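Oxidoreductase (Thermotoga maritima, PDB 1ZH8) probably catalyses the NADP-dependent oxidation of an alcohol group, or the reverse reduction, as a member of the GFO/IDH/MocA oxidoreductase family. Local coordinates at residues 87-92 and 110-115; 136-141 and 311-316; 169-174 and 249-254. All coordinates share one frame; numbering follows the deposited sequence. Where two conformers were deposited one is given.

In the fold
Interactions 1 and 2 lie in the buried interior, with centres 9 and 8 Å from the centre of the chain, whereas interaction 3, 18 Å out, is only partly buried and borders the second subunit. The first two share one parallel sheet: strands 108-112 and 136-139 are neighbours, linked by probable hydrogen bonds between Cys111 and Tyr137 and between Cys111 and Ala139, and both contacts touch NADP. Interaction 1 combines strand pairing with polar groups aimed at the cofactor; interaction 2 brings the start of a late helix against the outer strand through a CH-pi contact and apolar packing. Interaction 3, nested in the loop that interaction 2 closes, pairs strands of the other sheet, largely by backbone bonds.

Interaction 1. Residues 87-92 and 110-115; sequences DLTLPV and ICEKPI. With NAP (NADP nicotinamide-adenine-dinucleotide phosphate), chain D.
A cis peptide bond precedes Pro114, and the proline is met from across the contact by one methyl of Val92. Val92 CG2, the branch anti to its backbone N, lies 3.6 Å from Pro114 O and 4.1 Å from Pro114 CD, the two side chains crossing at about a right angle. Upstream, the segments run as parallel strands. Leu88 N donates to Ile110 O at 2.9 Å with an N-H...O angle of 166°, and Glu112 N donates to Leu88 O at 3.2 Å. On the face carrying Leu88 and Cys111, Leu88 CD1 rests against Cys111 SG. This is the beta-alpha-beta unit of strand 85-88, helix 95-104 and strand 108-112 in the NADP-binding Rossmann fold, and Glu112, Lys113 and Pro114 form the Glu-Lys-Pro motif familiar in this family. Beyond the strand ends both segments turn polar groups to the cofactor. Glu112, bent at chi2 (-67°), lays CB and CG beside the nicotinamide ribose, and its OE1 accepts from the carboxamide N7N of NADP at 3.2 Å, nearly straight at 171°. Its OE2 is bound by His34, which also reaches Asp87 OD2. The ribose hydroxyls are shared out: O2D of NADP donates to Lys113 O at 2.6 Å and accepts from Lys113 NZ, while O3D donates to Leu90 O at 2.8 Å. Lys113 NZ also forms a salt bridge with Asp198.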
loop_
_atom_site.group_PDB
_atom_site.type_symbol
_atom_site.label_atom_id
_atom_site.label_comp_id
_atom_site.label_asym_id
_atom_site.label_seq_id
_atom_site.Cartn_x
_atom_site.Cartn_y
_atom_site.Cartn_z
ATOM N N ASP A 87 -29.107 -21.413 13.046
ATOM C CA ASP A 87 -28.293 -20.254 12.759
ATOM C C ASP A 87 -27.292 -20.069 13.895
ATOM O O ASP A 87 -27.681 -19.834 15.039
ATOM C CB ASP A 87 -29.213 -19.040 12.617
ATOM C CG ASP A 87 -28.463 -17.752 12.326
ATOM O OD1 ASP A 87 -27.305 -17.826 11.837
ATOM O OD2 ASP A 87 -29.047 -16.661 12.582
ATOM N N LEU A 88 -26.006 -20.184 13.584
ATOM C CA LEU A 88 -24.991 -20.094 14.618
ATOM C C LEU A 88 -24.350 -18.723 14.613
ATOM O O LEU A 88 -23.715 -18.324 13.620
ATOM C CB LEU A 88 -23.932 -21.188 14.462
ATOM C CG LEU A 88 -24.408 -22.595 14.091
ATOM C CD1 LEU A 88 -23.235 -23.568 13.796
ATOM C CD2 LEU A 88 -25.330 -23.152 15.159
ATOM N N THR A 89 -24.540 -17.992 15.710
ATOM C CA THR A 89 -23.889 -16.694 15.903
ATOM C C THR A 89 -23.068 -16.769 17.178
ATOM O O THR A 89 -23.414 -16.174 18.205
ATOM C CB THR A 89 -24.927 -15.554 15.987
ATOM O OG1 THR A 89 -26.061 -16.003 16.748
ATOM C CG2 THR A 89 -25.403 -15.176 14.579
ATOM N N LEU A 90 -21.969 -17.511 17.099
ATOM C CA LEU A 90 -21.217 -17.939 18.267
ATOM C C LEU A 90 -19.790 -17.447 18.209
ATOM O O LEU A 90 -19.338 -16.959 17.151
ATOM C CB LEU A 90 -21.178 -19.459 18.298
ATOM C CG LEU A 90 -22.554 -20.092 18.427
ATOM C CD1 LEU A 90 -22.489 -21.533 18.008
ATOM C CD2 LEU A 90 -23.026 -19.967 19.836
ATOM N N PRO A 91 -19.066 -17.582 19.341
ATOM C CA PRO A 91 -17.619 -17.467 19.301
ATOM C C PRO A 91 -17.095 -18.437 18.244
ATOM O O PRO A 91 -17.483 -19.612 18.217
ATOM C CB PRO A 91 -17.189 -17.923 20.706
ATOM C CG PRO A 91 -18.350 -17.598 21.577
ATOM C CD PRO A 91 -19.567 -17.830 20.706
ATOM N N VAL A 92 -16.221 -17.948 17.383
ATOM C CA VAL A 92 -15.754 -18.714 16.245
ATOM C C VAL A 92 -15.158 -20.106 16.625
ATOM O O VAL A 92 -15.263 -21.065 15.837
ATOM C CB VAL A 92 -14.826 -17.831 15.365
ATOM C CG1 VAL A 92 -13.645 -17.320 16.171
ATOM C CG2 VAL A 92 -14.342 -18.559 14.153
ATOM N N ILE A 110 -26.734 -22.427 8.872
ATOM C CA ILE A 110 -26.135 -21.171 8.480
ATOM C C ILE A 110 -25.253 -20.655 9.617
ATOM O O ILE A 110 -25.678 -20.552 10.760
ATOM C CB ILE A 110 -27.166 -20.118 8.004
ATOM C CG1 ILE A 110 -26.453 -18.818 7.600
ATOM C CG2 ILE A 110 -28.260 -19.887 9.055
ATOM C CD1 ILE A 110 -27.324 -17.878 6.725
ATOM N N CYS A 111 -24.008 -20.353 9.297
ATOM C CA CYS A 111 -23.032 -20.054 10.314
ATOM C C CYS A 111 -22.255 -18.826 9.945
ATOM O O CYS A 111 -21.869 -18.637 8.788
ATOM C CB CYS A 111 -22.086 -21.241 10.494
ATOM S SG CYS A 111 -20.847 -21.016 11.790
ATOM N N GLU A 112 -22.022 -17.996 10.942
ATOM C CA GLU A 112 -21.332 -16.736 10.754
ATOM C C GLU A 112 -19.868 -16.922 10.385
ATOM O O GLU A 112 -19.252 -17.937 10.715
ATOM C CB GLU A 112 -21.466 -15.846 12.004
ATOM C CG GLU A 112 -22.659 -14.918 11.959
ATOM C CD GLU A 112 -22.514 -13.846 10.881
ATOM O OE1 GLU A 112 -21.417 -13.730 10.282
ATOM O OE2 GLU A 112 -23.498 -13.138 10.603
ATOM N N LYS A 113 -19.327 -15.926 9.690
ATOM C CA LYS A 113 -17.901 -15.857 9.438
ATOM C C LYS A 113 -17.213 -15.498 10.749
ATOM O O LYS A 113 -17.869 -15.009 11.664
ATOM C CB LYS A 113 -17.601 -14.790 8.370
ATOM C CG LYS A 113 -18.450 -13.499 8.432
ATOM C CD LYS A 113 -18.326 -12.711 9.761
ATOM C CE LYS A 113 -16.933 -12.170 9.968
ATOM N NZ LYS A 113 -16.731 -11.591 11.303
ATOM N N PRO A 114 -15.897 -15.751 10.865
ATOM C CA PRO A 114 -15.059 -16.549 9.948
ATOM C C PRO A 114 -15.482 -18.014 9.965
ATOM O O PRO A 114 -16.052 -18.471 10.969
ATOM C CB PRO A 114 -13.645 -16.396 10.533
ATOM C CG PRO A 114 -13.738 -15.143 11.461
ATOM C CD PRO A 114 -15.125 -15.172 11.983
ATOM N N ILE A 115 -15.208 -18.739 8.873
ATOM C CA ILE A 115 -15.493 -20.155 8.823
ATOM C C ILE A 115 -15.015 -20.880 10.100
ATOM O O ILE A 115 -15.766 -21.668 10.670
ATOM C CB ILE A 115 -14.953 -20.820 7.537
ATOM C CG1 ILE A 115 -15.453 -22.264 7.422
ATOM C CG2 ILE A 115 -13.434 -20.755 7.471
ATOM C CD1 ILE A 115 -14.869 -23.044 6.230
HETATM P PA NAP D . -21.286 -12.125 21.025
HETATM O O1A NAP D . -22.096 -10.913 21.312
HETATM O O2A NAP D . -20.326 -12.457 22.091
HETATM O O5B NAP D . -22.290 -13.329 20.689
HETATM C C5B NAP D . -21.937 -14.658 20.997
HETATM C C4B NAP D . -23.140 -15.322 21.639
HETATM O O4B NAP D . -22.920 -16.721 21.764
HETATM C C3B NAP D . -23.397 -14.798 23.047
HETATM O O3B NAP D . -24.787 -14.784 23.185
HETATM C C2B NAP D . -22.775 -15.895 23.894
HETATM O O2B NAP D . -23.043 -16.068 25.281
HETATM C C1B NAP D . -23.200 -17.111 23.100
HETATM N N9A NAP D . -22.423 -18.287 23.483
HETATM C C8A NAP D . -21.116 -18.339 23.913
HETATM N N7A NAP D . -20.801 -19.634 24.140
HETATM C C5A NAP D . -21.891 -20.397 23.865
HETATM C C6A NAP D . -22.136 -21.763 23.925
HETATM N N6A NAP D . -21.198 -22.600 24.337
HETATM N N1A NAP D . -23.359 -22.259 23.557
HETATM C C2A NAP D . -24.348 -21.397 23.148
HETATM N N3A NAP D . -24.118 -20.046 23.095
HETATM C C4A NAP D . -22.911 -19.559 23.445
HETATM O O3 NAP D . -20.463 -11.886 19.677
HETATM P PN NAP D . -21.130 -11.495 18.267
HETATM O O1N NAP D . -22.620 -11.646 18.223
HETATM O O2N NAP D . -20.441 -10.246 17.974
HETATM O O5D NAP D . -20.551 -12.593 17.240
HETATM C C5D NAP D . -21.089 -13.893 17.076
HETATM C C4D NAP D . -20.763 -14.386 15.668
HETATM O O4D NAP D . -21.277 -13.452 14.725
HETATM C C3D NAP D . -19.249 -14.451 15.441
HETATM O O3D NAP D . -18.902 -15.604 14.710
HETATM C C2D NAP D . -18.925 -13.225 14.623
HETATM O O2D NAP D . -17.815 -13.415 13.770
HETATM C C1D NAP D . -20.229 -13.006 13.871
HETATM N N1N NAP D . -20.392 -11.599 13.511
HETATM C C2N NAP D . -20.531 -11.287 12.189
HETATM C C3N NAP D . -20.679 -9.958 11.782
HETATM C C7N NAP D . -21.056 -9.631 10.358
HETATM O O7N NAP D . -21.151 -8.265 10.031
HETATM N N7N NAP D . -21.297 -10.596 9.449
HETATM C C4N NAP D . -20.691 -8.945 12.751
HETATM C C5N NAP D . -20.562 -9.274 14.106
HETATM C C6N NAP D . -20.411 -10.614 14.477
HETATM P P2B NAP D . -24.215 -15.527 26.243
HETATM O O1X NAP D . -25.436 -16.422 26.187
HETATM O O2X NAP D . -24.640 -14.129 25.857
HETATM O O3X NAP D . -23.596 -15.554 27.624
#

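Interaction 2. Residues 136-141 and 311-316; sequences VYIAEN and GSPVQA. With NAP (NADP nicotinamide-adenine-dinucleotide phosphate), chain D.
Strand 136-139, at one edge of the Rossmann sheet, receives the turn that starts helix 313-329, and Tyr137 and Gly311 meet at the centre of this junction. Gly311 CA sits 3.3 Å from the centroid of the Tyr137 ring and 10° off its normal, a CH-pi contact made possible because glycine carries no CB. The ring gets there with CG anti to the backbone N (chi1 -168°), while its OH is hydrogen-bonded to Asp297. Replacing Tyr137 by an alanine would probably leave Gly311 CA without the ring it rests on and Asp297 without this hydroxyl mate. Next along the strand, Ile138 N donates to Gly311 O at 2.8 Å, arriving in the carbonyl plane on a lone pair. Apolar contacts extend the junction: Val136 CG1 faces Pro313 CG at 4.0 Å, and Ile138 CG2 reaches Ala316 CB at 3.8 Å. Asn141, just past the strand, accepts from the carboxamide N7N of NADP through OD1 at 2.9 Å, and its ND2 is bonded to Ser290. On the helix side Ser312 OG accepts from Gln315 N at 3.1 Å, the classical serine N-cap of an alpha-helix.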
loop_
_atom_site.group_PDB
_atom_site.type_symbol
_atom_site.label_atom_id
_atom_site.label_comp_id
_atom_site.label_asym_id
_atom_site.label_seq_id
_atom_site.Cartn_x
_atom_site.Cartn_y
_atom_site.Cartn_z
ATOM N N VAL A 136 -24.276 -26.610 4.495
ATOM C CA VAL A 136 -23.518 -25.693 5.341
ATOM C C VAL A 136 -23.325 -24.388 4.573
ATOM O O VAL A 136 -22.771 -24.369 3.472
ATOM C CB VAL A 136 -22.153 -26.243 5.782
ATOM C CG1 VAL A 136 -21.433 -25.217 6.709
ATOM C CG2 VAL A 136 -22.328 -27.560 6.500
ATOM N N TYR A 137 -23.791 -23.295 5.176
ATOM C CA TYR A 137 -23.744 -21.992 4.573
ATOM C C TYR A 137 -22.982 -21.068 5.519
ATOM O O TYR A 137 -23.450 -20.822 6.624
ATOM C CB TYR A 137 -25.169 -21.505 4.352
ATOM C CG TYR A 137 -25.264 -20.284 3.478
ATOM C CD1 TYR A 137 -24.862 -19.024 3.947
ATOM C CD2 TYR A 137 -25.768 -20.375 2.190
ATOM C CE1 TYR A 137 -24.948 -17.891 3.142
ATOM C CE2 TYR A 137 -25.872 -19.248 1.384
ATOM C CZ TYR A 137 -25.458 -18.014 1.870
ATOM O OH TYR A 137 -25.552 -16.913 1.066
ATOM N N ILE A 138 -21.796 -20.593 5.110
ATOM C CA ILE A 138 -21.049 -19.619 5.917
ATOM C C ILE A 138 -21.441 -18.233 5.460
ATOM O O ILE A 138 -21.260 -17.875 4.283
ATOM C CB ILE A 138 -19.518 -19.728 5.810
ATOM C CG1 ILE A 138 -19.042 -21.174 5.978
ATOM C CG2 ILE A 138 -18.867 -18.794 6.870
ATOM C CD1 ILE A 138 -19.483 -21.868 7.321
ATOM N N ALA A 139 -21.973 -17.468 6.404
ATOM C CA ALA A 139 -22.702 -16.242 6.108
ATOM C C ALA A 139 -21.730 -15.075 5.996
ATOM O O ALA A 139 -21.486 -14.317 6.971
ATOM C CB ALA A 139 -23.779 -15.982 7.196
ATOM N N GLU A 140 -21.155 -14.953 4.808
ATOM C CA GLU A 140 -20.210 -13.906 4.534
ATOM C C GLU A 140 -20.997 -12.847 3.831
ATOM O O GLU A 140 -21.214 -12.918 2.613
ATOM C CB GLU A 140 -19.064 -14.430 3.670
ATOM C CG GLU A 140 -18.124 -13.342 3.173
ATOM C CD GLU A 140 -17.757 -12.343 4.265
ATOM O OE1 GLU A 140 -16.892 -12.671 5.105
ATOM O OE2 GLU A 140 -18.353 -11.237 4.288
ATOM N N ASN A 141 -21.477 -11.879 4.596
ATOM C CA ASN A 141 -22.429 -10.920 4.030
ATOM C C ASN A 141 -21.810 -9.972 2.983
ATOM O O ASN A 141 -22.509 -9.503 2.090
ATOM C CB ASN A 141 -23.159 -10.152 5.126
ATOM C CG ASN A 141 -22.215 -9.342 5.963
ATOM O OD1 ASN A 141 -21.355 -9.889 6.659
ATOM N ND2 ASN A 141 -22.324 -8.044 5.861
ATOM N N GLY A 311 -22.504 -18.750 -0.185
ATOM C CA GLY A 311 -22.391 -19.215 1.195
ATOM C C GLY A 311 -21.442 -20.384 1.312
ATOM O O GLY A 311 -21.230 -20.913 2.389
ATOM N N SER A 312 -20.896 -20.806 0.181
ATOM C CA SER A 312 -19.906 -21.889 0.103
ATOM C C SER A 312 -18.802 -21.896 1.176
ATOM O O SER A 312 -18.038 -20.930 1.316
ATOM C CB SER A 312 -19.248 -21.826 -1.272
ATOM O OG SER A 312 -17.951 -22.366 -1.224
ATOM N N PRO A 313 -18.711 -22.983 1.944
ATOM C CA PRO A 313 -17.598 -23.134 2.897
ATOM C C PRO A 313 -16.203 -22.935 2.266
ATOM O O PRO A 313 -15.333 -22.337 2.898
ATOM C CB PRO A 313 -17.776 -24.577 3.415
ATOM C CG PRO A 313 -19.243 -24.805 3.333
ATOM C CD PRO A 313 -19.665 -24.107 2.039
ATOM N N VAL A 314 -16.007 -23.435 1.043
ATOM C CA VAL A 314 -14.752 -23.308 0.304
ATOM C C VAL A 314 -14.391 -21.836 0.104
ATOM O O VAL A 314 -13.233 -21.437 0.272
ATOM C CB VAL A 314 -14.840 -24.074 -1.067
ATOM C CG1 VAL A 314 -13.623 -23.831 -1.957
ATOM C CG2 VAL A 314 -14.986 -25.576 -0.828
ATOM N N GLN A 315 -15.390 -21.017 -0.223
ATOM C CA GLN A 315 -15.184 -19.564 -0.396
ATOM C C GLN A 315 -14.705 -18.922 0.896
ATOM O O GLN A 315 -13.807 -18.065 0.888
ATOM C CB GLN A 315 -16.473 -18.870 -0.862
ATOM C CG GLN A 315 -16.881 -19.148 -2.315
ATOM C CD GLN A 315 -15.865 -18.595 -3.284
ATOM O OE1 GLN A 315 -15.514 -17.413 -3.221
ATOM N NE2 GLN A 315 -15.338 -19.462 -4.162
ATOM N N ALA A 316 -15.298 -19.347 2.009
ATOM C CA ALA A 316 -15.004 -18.721 3.293
ATOM C C ALA A 316 -13.616 -19.148 3.716
ATOM O O ALA A 316 -12.871 -18.376 4.327
ATOM C CB ALA A 316 -16.020 -19.126 4.335
HETATM P PA NAP D . -21.286 -12.125 21.025
HETATM O O1A NAP D . -22.096 -10.913 21.312
HETATM O O2A NAP D . -20.326 -12.457 22.091
HETATM O O5B NAP D . -22.290 -13.329 20.689
HETATM C C5B NAP D . -21.937 -14.658 20.997
HETATM C C4B NAP D . -23.140 -15.322 21.639
HETATM O O4B NAP D . -22.920 -16.721 21.764
HETATM C C3B NAP D . -23.397 -14.798 23.047
HETATM O O3B NAP D . -24.787 -14.784 23.185
HETATM C C2B NAP D . -22.775 -15.895 23.894
HETATM O O2B NAP D . -23.043 -16.068 25.281
HETATM C C1B NAP D . -23.200 -17.111 23.100
HETATM N N9A NAP D . -22.423 -18.287 23.483
HETATM C C8A NAP D . -21.116 -18.339 23.913
HETATM N N7A NAP D . -20.801 -19.634 24.140
HETATM C C5A NAP D . -21.891 -20.397 23.865
HETATM C C6A NAP D . -22.136 -21.763 23.925
HETATM N N6A NAP D . -21.198 -22.600 24.337
HETATM N N1A NAP D . -23.359 -22.259 23.557
HETATM C C2A NAP D . -24.348 -21.397 23.148
HETATM N N3A NAP D . -24.118 -20.046 23.095
HETATM C C4A NAP D . -22.911 -19.559 23.445
HETATM O O3 NAP D . -20.463 -11.886 19.677
HETATM P PN NAP D . -21.130 -11.495 18.267
HETATM O O1N NAP D . -22.620 -11.646 18.223
HETATM O O2N NAP D . -20.441 -10.246 17.974
HETATM O O5D NAP D . -20.551 -12.593 17.240
HETATM C C5D NAP D . -21.089 -13.893 17.076
HETATM C C4D NAP D . -20.763 -14.386 15.668
HETATM O O4D NAP D . -21.277 -13.452 14.725
HETATM C C3D NAP D . -19.249 -14.451 15.441
HETATM O O3D NAP D . -18.902 -15.604 14.710
HETATM C C2D NAP D . -18.925 -13.225 14.623
HETATM O O2D NAP D . -17.815 -13.415 13.770
HETATM C C1D NAP D . -20.229 -13.006 13.871
HETATM N N1N NAP D . -20.392 -11.599 13.511
HETATM C C2N NAP D . -20.531 -11.287 12.189
HETATM C C3N NAP D . -20.679 -9.958 11.782
HETATM C C7N NAP D . -21.056 -9.631 10.358
HETATM O O7N NAP D . -21.151 -8.265 10.031
HETATM N N7N NAP D . -21.297 -10.596 9.449
HETATM C C4N NAP D . -20.691 -8.945 12.751
HETATM C C5N NAP D . -20.562 -9.274 14.106
HETATM C C6N NAP D . -20.411 -10.614 14.477
HETATM P P2B NAP D . -24.215 -15.527 26.243
HETATM O O1X NAP D . -25.436 -16.422 26.187
HETATM O O2X NAP D . -24.640 -14.129 25.857
HETATM O O3X NAP D . -23.596 -15.554 27.624
#

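Interaction 3. Residues 169-174 and 249-254; sequences QIWVGM and TISYSL
Ile250 packs beside Ile170 across the paired strands, and its atoms can be followed outward. Its CB stands 3.8 Å from Ile170 O, and CG1, anti to the backbone N (chi1 -176°), closes to 3.4 Å from that same oxygen. The tip, Ile250 CD1, ends 3.6 Å from Ile170 CG2 and 4.0 Å from Val172 CG2. His203 of helix 195-211 touches both isoleucines on this face. Ser251 N donates to Ile170 O at 3.1 Å, one rung of a regular ladder that Ile170 N and Val172 N continue by donating to Thr249 O and Ser251 O. The axes of the short segments 169-171 and 249-251 differ by 2°; their strands pair in parallel within the otherwise antiparallel sheet of the GFO/IDH/MocA C-terminal domain. On the other face Trp171 CE3 meets Ser251 CB at 3.5 Å, Leu254 CB lies at the edge of the indole, and Thr263 of the second subunit packs against the Trp171 side chain. Leu254 N donates to Ser251 OG at 3.0 Å, an ST motif where the chain leaves the strand. Gly173 takes positive phi (53°), and Met174 N then donates to Tyr252 O at 2.9 Å, while this selenomethionine's SE lies at the Tyr252 ring edge.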
loop_
_atom_site.group_PDB
_atom_site.type_symbol
_atom_site.label_atom_id
_atom_site.label_comp_id
_atom_site.label_asym_id
_atom_site.label_seq_id
_atom_site.Cartn_x
_atom_site.Cartn_y
_atom_site.Cartn_z
ATOM N N GLN A 169 -7.708 1.022 2.056
ATOM C CA GLN A 169 -7.204 1.459 3.351
ATOM C C GLN A 169 -8.364 1.688 4.259
ATOM O O GLN A 169 -9.234 2.499 3.946
ATOM C CB GLN A 169 -6.470 2.787 3.233
ATOM C CG GLN A 169 -5.305 2.717 2.351
ATOM C CD GLN A 169 -4.395 3.858 2.586
ATOM O OE1 GLN A 169 -4.286 4.359 3.718
ATOM N NE2 GLN A 169 -3.727 4.301 1.523
ATOM N N ILE A 170 -8.361 1.024 5.404
ATOM C CA ILE A 170 -9.496 1.068 6.306
ATOM C C ILE A 170 -9.029 1.505 7.688
ATOM O O ILE A 170 -8.089 0.941 8.235
ATOM C CB ILE A 170 -10.189 -0.309 6.368
ATOM C CG1 ILE A 170 -10.562 -0.766 4.955
ATOM C CG2 ILE A 170 -11.409 -0.289 7.321
ATOM C CD1 ILE A 170 -10.927 -2.205 4.877
ATOM N N TRP A 171 -9.686 2.507 8.255
ATOM C CA TRP A 171 -9.310 2.959 9.584
ATOM C C TRP A 171 -10.523 2.932 10.492
ATOM O O TRP A 171 -11.293 3.874 10.517
ATOM C CB TRP A 171 -8.698 4.354 9.518
ATOM C CG TRP A 171 -7.479 4.453 8.639
ATOM C CD1 TRP A 171 -7.443 4.730 7.292
ATOM C CD2 TRP A 171 -6.117 4.297 9.048
ATOM N NE1 TRP A 171 -6.143 4.748 6.846
ATOM C CE2 TRP A 171 -5.311 4.485 7.903
ATOM C CE3 TRP A 171 -5.499 4.015 10.272
ATOM C CZ2 TRP A 171 -3.920 4.400 7.951
ATOM C CZ3 TRP A 171 -4.116 3.928 10.320
ATOM C CH2 TRP A 171 -3.342 4.118 9.166
ATOM N N VAL A 172 -10.697 1.841 11.232
ATOM C CA VAL A 172 -11.932 1.627 12.006
ATOM C C VAL A 172 -12.086 2.522 13.253
ATOM O O VAL A 172 -13.208 2.870 13.629
ATOM C CB VAL A 172 -12.162 0.127 12.324
ATOM C CG1 VAL A 172 -13.611 -0.125 12.715
ATOM C CG2 VAL A 172 -11.806 -0.741 11.106
ATOM N N GLY A 173 -10.971 2.912 13.874
ATOM C CA GLY A 173 -10.989 3.737 15.084
ATOM C C GLY A 173 -11.854 3.219 16.234
ATOM O O GLY A 173 -12.535 4.006 16.915
HETATM N N MSE A 174 -11.828 1.905 16.471
HETATM C CA MSE A 174 -12.593 1.333 17.579
HETATM C C MSE A 174 -12.005 1.827 18.881
HETATM O O MSE A 174 -10.785 1.875 19.034
HETATM C CB MSE A 174 -12.553 -0.190 17.573
HETATM C CG MSE A 174 -13.221 -0.840 16.401
HETATM SE SE MSE A 174 -12.999 -2.789 16.504
HETATM C CE MSE A 174 -14.624 -3.360 15.578
ATOM N N THR A 249 -4.470 -2.274 3.651
ATOM C CA THR A 249 -3.972 -1.793 4.952
ATOM C C THR A 249 -5.155 -1.472 5.872
ATOM O O THR A 249 -6.117 -0.818 5.453
ATOM C CB THR A 249 -3.119 -0.525 4.791
ATOM O OG1 THR A 249 -1.959 -0.838 4.037
ATOM C CG2 THR A 249 -2.679 0.019 6.111
ATOM N N ILE A 250 -5.100 -1.939 7.116
ATOM C CA ILE A 250 -6.171 -1.655 8.059
ATOM C C ILE A 250 -5.644 -1.501 9.467
ATOM O O ILE A 250 -4.729 -2.218 9.877
ATOM C CB ILE A 250 -7.278 -2.726 8.013
ATOM C CG1 ILE A 250 -8.464 -2.361 8.935
ATOM C CG2 ILE A 250 -6.711 -4.105 8.354
ATOM C CD1 ILE A 250 -9.737 -3.182 8.645
ATOM N N SER A 251 -6.220 -0.549 10.196
ATOM C CA SER A 251 -6.013 -0.412 11.633
ATOM C C SER A 251 -7.368 -0.488 12.277
ATOM O O SER A 251 -8.254 0.273 11.946
ATOM C CB SER A 251 -5.389 0.927 11.975
ATOM O OG SER A 251 -5.290 1.074 13.384
ATOM N N TYR A 252 -7.553 -1.420 13.192
ATOM C CA TYR A 252 -8.817 -1.458 13.890
ATOM C C TYR A 252 -8.914 -0.377 14.967
ATOM O O TYR A 252 -10.019 -0.049 15.397
ATOM C CB TYR A 252 -9.066 -2.838 14.439
ATOM C CG TYR A 252 -9.459 -3.788 13.348
ATOM C CD1 TYR A 252 -8.493 -4.408 12.563
ATOM C CD2 TYR A 252 -10.802 -4.078 13.100
ATOM C CE1 TYR A 252 -8.853 -5.293 11.540
ATOM C CE2 TYR A 252 -11.175 -4.943 12.089
ATOM C CZ TYR A 252 -10.196 -5.549 11.310
ATOM O OH TYR A 252 -10.554 -6.421 10.311
ATOM N N SER A 253 -7.785 0.214 15.367
ATOM C CA SER A 253 -7.792 1.132 16.518
ATOM C C SER A 253 -7.621 2.614 16.161
ATOM O O SER A 253 -8.099 3.473 16.881
ATOM C CB SER A 253 -6.749 0.681 17.547
ATOM O OG SER A 253 -5.971 1.756 18.029
ATOM N N LEU A 254 -6.978 2.910 15.035
ATOM C CA LEU A 254 -6.750 4.298 14.629
ATOM C C LEU A 254 -7.786 4.839 13.634
ATOM O O LEU A 254 -8.423 4.070 12.915
ATOM C CB LEU A 254 -5.331 4.451 14.077
ATOM C CG LEU A 254 -4.217 4.053 15.055
ATOM C CD1 LEU A 254 -2.898 3.925 14.328
ATOM C CD2 LEU A 254 -4.107 5.037 16.220
#